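Local coordinates for putative exotoxin (superantigen) (Streptococcus pyogenes, PDB 1TY0), which is a secreted superantigen toxin thought to engage T-cell receptors, with a surface that it can also use to dimerise, at residues L118-I124 against K137-Y141. Residues are numbered along the deposited sequence; the frame is centred on the assembly and turned at random.
Sequences LINPIKI and KIRQY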
ATOM      1  N   LEU A 118      16.079  -9.992  19.144  1.00 24.30           N
ATOM      2  CA  LEU A 118      15.839  -9.928  17.710  1.00 23.11           C
ATOM      3  C   LEU A 118      17.046  -9.348  16.997  1.00 22.23           C
ATOM      4  O   LEU A 118      17.503  -8.253  17.323  1.00 22.80           O
ATOM      5  CB  LEU A 118      14.607  -9.068  17.425  1.00 23.88           C
ATOM      6  CG  LEU A 118      13.324  -9.476  18.154  1.00 23.85           C
ATOM      7  CD1 LEU A 118      12.238  -8.446  17.891  1.00 23.28           C
ATOM      8  CD2 LEU A 118      12.882 -10.857  17.696  1.00 25.25           C
ATOM      9  N   ILE A 119      17.561 -10.092  16.023  1.00 22.94           N
ATOM     10  CA  ILE A 119      18.713  -9.647  15.252  1.00 23.62           C
ATOM     11  C   ILE A 119      18.278  -9.303  13.830  1.00 22.72           C
ATOM     12  O   ILE A 119      17.828 -10.167  13.075  1.00 25.31           O
ATOM     13  CB  ILE A 119      19.811 -10.736  15.198  1.00 25.11           C
ATOM     14  CG1 ILE A 119      20.201 -11.151  16.621  1.00 26.76           C
ATOM     15  CG2 ILE A 119      21.027 -10.205  14.451  1.00 24.25           C
ATOM     16  CD1 ILE A 119      21.237 -12.255  16.683  1.00 28.53           C
ATOM     17  N   ASN A 120      18.414  -8.032  13.475  1.00 21.83           N
ATOM     18  CA  ASN A 120      18.034  -7.549  12.155  1.00 21.35           C
ATOM     19  C   ASN A 120      16.636  -7.990  11.731  1.00 19.87           C
ATOM     20  O   ASN A 120      16.446  -8.511  10.631  1.00 19.26           O
ATOM     21  CB  ASN A 120      19.057  -7.995  11.108  1.00 22.93           C
ATOM     22  CG  ASN A 120      20.414  -7.360  11.320  1.00 24.91           C
ATOM     23  OD1 ASN A 120      20.513  -6.157  11.571  1.00 23.88           O
ATOM     24  ND2 ASN A 120      21.470  -8.161  11.210  1.00 24.67           N
ATOM     25  N   PRO A 121      15.640  -7.797  12.610  1.00 19.28           N
ATOM     26  CA  PRO A 121      14.263  -8.181  12.286  1.00 18.67           C
ATOM     27  C   PRO A 121      13.758  -7.280  11.162  1.00 18.90           C
ATOM     28  O   PRO A 121      12.877  -7.656  10.385  1.00 19.07           O
ATOM     29  CB  PRO A 121      13.524  -7.954  13.601  1.00 18.70           C
ATOM     30  CG  PRO A 121      14.274  -6.828  14.219  1.00 17.58           C
ATOM     31  CD  PRO A 121      15.713  -7.186  13.950  1.00 19.34           C
ATOM     32  N   ILE A 122      14.337  -6.086  11.094  1.00 18.62           N
ATOM     33  CA  ILE A 122      14.004  -5.106  10.071  1.00 18.20           C
ATOM     34  C   ILE A 122      15.312  -4.514   9.564  1.00 18.32           C
ATOM     35  O   ILE A 122      16.361  -4.668  10.190  1.00 18.86           O
ATOM     36  CB  ILE A 122      13.130  -3.953  10.623  1.00 17.97           C
ATOM     37  CG1 ILE A 122      13.895  -3.178  11.699  1.00 17.41           C
ATOM     38  CG2 ILE A 122      11.823  -4.511  11.172  1.00 16.45           C
ATOM     39  CD1 ILE A 122      13.202  -1.905  12.143  1.00 21.10           C
ATOM     40  N   LYS A 123      15.257  -3.842   8.424  1.00 18.77           N
ATOM     41  CA  LYS A 123      16.457  -3.235   7.882  1.00 20.08           C
ATOM     42  C   LYS A 123      16.191  -1.801   7.446  1.00 18.78           C
ATOM     43  O   LYS A 123      15.159  -1.498   6.844  1.00 18.05           O
ATOM     44  CB  LYS A 123      16.989  -4.059   6.704  1.00 21.88           C
ATOM     45  CG  LYS A 123      18.368  -3.620   6.222  1.00 27.09           C
ATOM     46  CD  LYS A 123      18.999  -4.638   5.282  1.00 30.43           C
ATOM     47  CE  LYS A 123      20.443  -4.270   4.965  1.00 31.97           C
ATOM     48  NZ  LYS A 123      21.128  -5.323   4.164  1.00 36.06           N
ATOM     49  N   ILE A 124      17.125  -0.922   7.783  1.00 18.32           N
ATOM     50  CA  ILE A 124      17.047   0.490   7.427  1.00 19.37           C
ATOM     51  C   ILE A 124      18.394   0.841   6.806  1.00 22.12           C
ATOM     52  O   ILE A 124      19.427   0.720   7.460  1.00 21.50           O
ATOM     53  CB  ILE A 124      16.795   1.360   8.674  1.00 16.85           C
ATOM     54  CG1 ILE A 124      15.407   1.042   9.240  1.00 16.53           C
ATOM     55  CG2 ILE A 124      16.907   2.841   8.321  1.00 18.69           C
ATOM     56  CD1 ILE A 124      15.043   1.839  10.476  1.00 17.36           C
ATOM     57  N   LYS A 137       8.055  -0.665  10.012  1.00 10.11           N
ATOM     58  CA  LYS A 137       8.741  -1.931   9.795  1.00  9.92           C
ATOM     59  C   LYS A 137       8.640  -2.884  10.972  1.00 11.32           C
ATOM     60  O   LYS A 137       8.402  -4.073  10.782  1.00 11.32           O
ATOM     61  CB  LYS A 137      10.203  -1.680   9.425  1.00  9.55           C
ATOM     62  CG  LYS A 137      10.341  -0.996   8.070  1.00 10.00           C
ATOM     63  CD  LYS A 137      11.792  -0.811   7.632  1.00 11.20           C
ATOM     64  CE  LYS A 137      11.821  -0.317   6.187  1.00 10.44           C
ATOM     65  NZ  LYS A 137      13.190   0.028   5.710  1.00 10.72           N
ATOM     66  N   ILE A 138       8.801  -2.367  12.186  1.00 10.08           N
ATOM     67  CA  ILE A 138       8.704  -3.221  13.363  1.00 15.35           C
ATOM     68  C   ILE A 138       7.275  -3.726  13.555  1.00 13.53           C
ATOM     69  O   ILE A 138       7.070  -4.883  13.915  1.00 13.35           O
ATOM     70  CB  ILE A 138       9.177  -2.493  14.641  1.00 18.09           C
ATOM     71  CG1 ILE A 138       9.144  -3.460  15.829  1.00 24.47           C
ATOM     72  CG2 ILE A 138       8.303  -1.291  14.914  1.00 22.75           C
ATOM     73  CD1 ILE A 138       9.824  -2.919  17.065  1.00 27.16           C
ATOM     74  N   ARG A 139       6.277  -2.882  13.311  1.00 13.56           N
ATOM     75  CA  ARG A 139       4.900  -3.354  13.462  1.00 12.24           C
ATOM     76  C   ARG A 139       4.622  -4.459  12.453  1.00 13.19           C
ATOM     77  O   ARG A 139       3.999  -5.471  12.780  1.00 12.97           O
ATOM     78  CB  ARG A 139       3.892  -2.216  13.277  1.00 11.72           C
ATOM     79  CG  ARG A 139       3.908  -1.224  14.423  1.00 12.38           C
ATOM     80  CD  ARG A 139       2.721  -0.279  14.379  1.00 11.22           C
ATOM     81  NE  ARG A 139       2.984   0.903  15.191  1.00 12.08           N
ATOM     82  CZ  ARG A 139       2.076   1.541  15.920  1.00 12.77           C
ATOM     83  NH1 ARG A 139       0.819   1.114  15.961  1.00 13.84           N
ATOM     84  NH2 ARG A 139       2.428   2.624  16.595  1.00 14.35           N
ATOM     85  N   GLN A 140       5.087  -4.276  11.221  1.00 12.82           N
ATOM     86  CA  GLN A 140       4.884  -5.300  10.207  1.00 14.06           C
ATOM     87  C   GLN A 140       5.553  -6.606  10.637  1.00 14.71           C
ATOM     88  O   GLN A 140       4.984  -7.687  10.471  1.00 14.91           O
ATOM     89  CB  GLN A 140       5.440  -4.840   8.861  1.00 16.64           C
ATOM     90  CG  GLN A 140       4.393  -4.214   7.946  1.00 16.94           C
ATOM     91  CD  GLN A 140       3.305  -5.198   7.551  1.00 20.12           C
ATOM     92  OE1 GLN A 140       3.573  -6.376   7.322  1.00 25.41           O
ATOM     93  NE2 GLN A 140       2.069  -4.713   7.454  1.00 23.32           N
ATOM     94  N   TYR A 141       6.758  -6.509  11.190  1.00 13.74           N
ATOM     95  CA  TYR A 141       7.466  -7.699  11.645  1.00 16.32           C
ATOM     96  C   TYR A 141       6.642  -8.382  12.730  1.00 15.30           C
ATOM     97  O   TYR A 141       6.440  -9.598  12.705  1.00 17.57           O
ATOM     98  CB  TYR A 141       8.841  -7.332  12.209  1.00 16.14           C
ATOM     99  CG  TYR A 141       9.560  -8.507  12.837  1.00 19.52           C
ATOM    100  CD1 TYR A 141      10.110  -9.518  12.048  1.00 23.20           C
ATOM    101  CD2 TYR A 141       9.654  -8.628  14.221  1.00 23.25           C
ATOM    102  CE1 TYR A 141      10.735 -10.624  12.622  1.00 25.60           C
ATOM    103  CE2 TYR A 141      10.276  -9.732  14.808  1.00 26.61           C
ATOM    104  CZ  TYR A 141      10.812 -10.724  14.002  1.00 27.11           C
ATOM    105  OH  TYR A 141      11.417 -11.824  14.576  1.00 29.90           O
TER
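Tyr141 has its CG trans to the backbone N (chi1 174°), which swings the phenol off helix 131-146 toward the loop at 120-124, while Lys137, one helical turn earlier, runs out fully extended beyond CG to reach the same loop farther on. The ring meets Pro121 face-on: CB of Pro121 lies 3.7 Å from the centroid of the Tyr141 ring and only 4° off its normal, the geometry of a CH-pi contact. Leu118 closes on the outer part of the phenol with both methyls, CD1 standing 3.9 Å from CE2 of Tyr141 and CD2 3.6 Å from its OH. Between tyrosine and lysine, Ile122 presses a methyl onto the helix backbone, with CG2 3.5 Å from O of Lys137 and 3.7 Å from that residue's CB. The carbonyl of Lys137 is already taken by the helical bond from Tyr141 N. In the beta-grasp domain of this toxin family the central helix packs across a mixed sheet, and here the chain leaving strand 113-119, at one border of that sheet, follows the helix flank; Leu118 and Ile138 both touch Phe204 and Ile206 of strand 201-209. The polar link is made by the ammonium of Lys137: NZ donates to O of Lys123 over 2.7 Å, and the C=O...N angle of 160° places the donor almost in line with the carbonyl. Glu133 forms a salt bridge to the same NZ, so loop and helix share one cation. Tyr141 also packs on Arg81 of the second subunit.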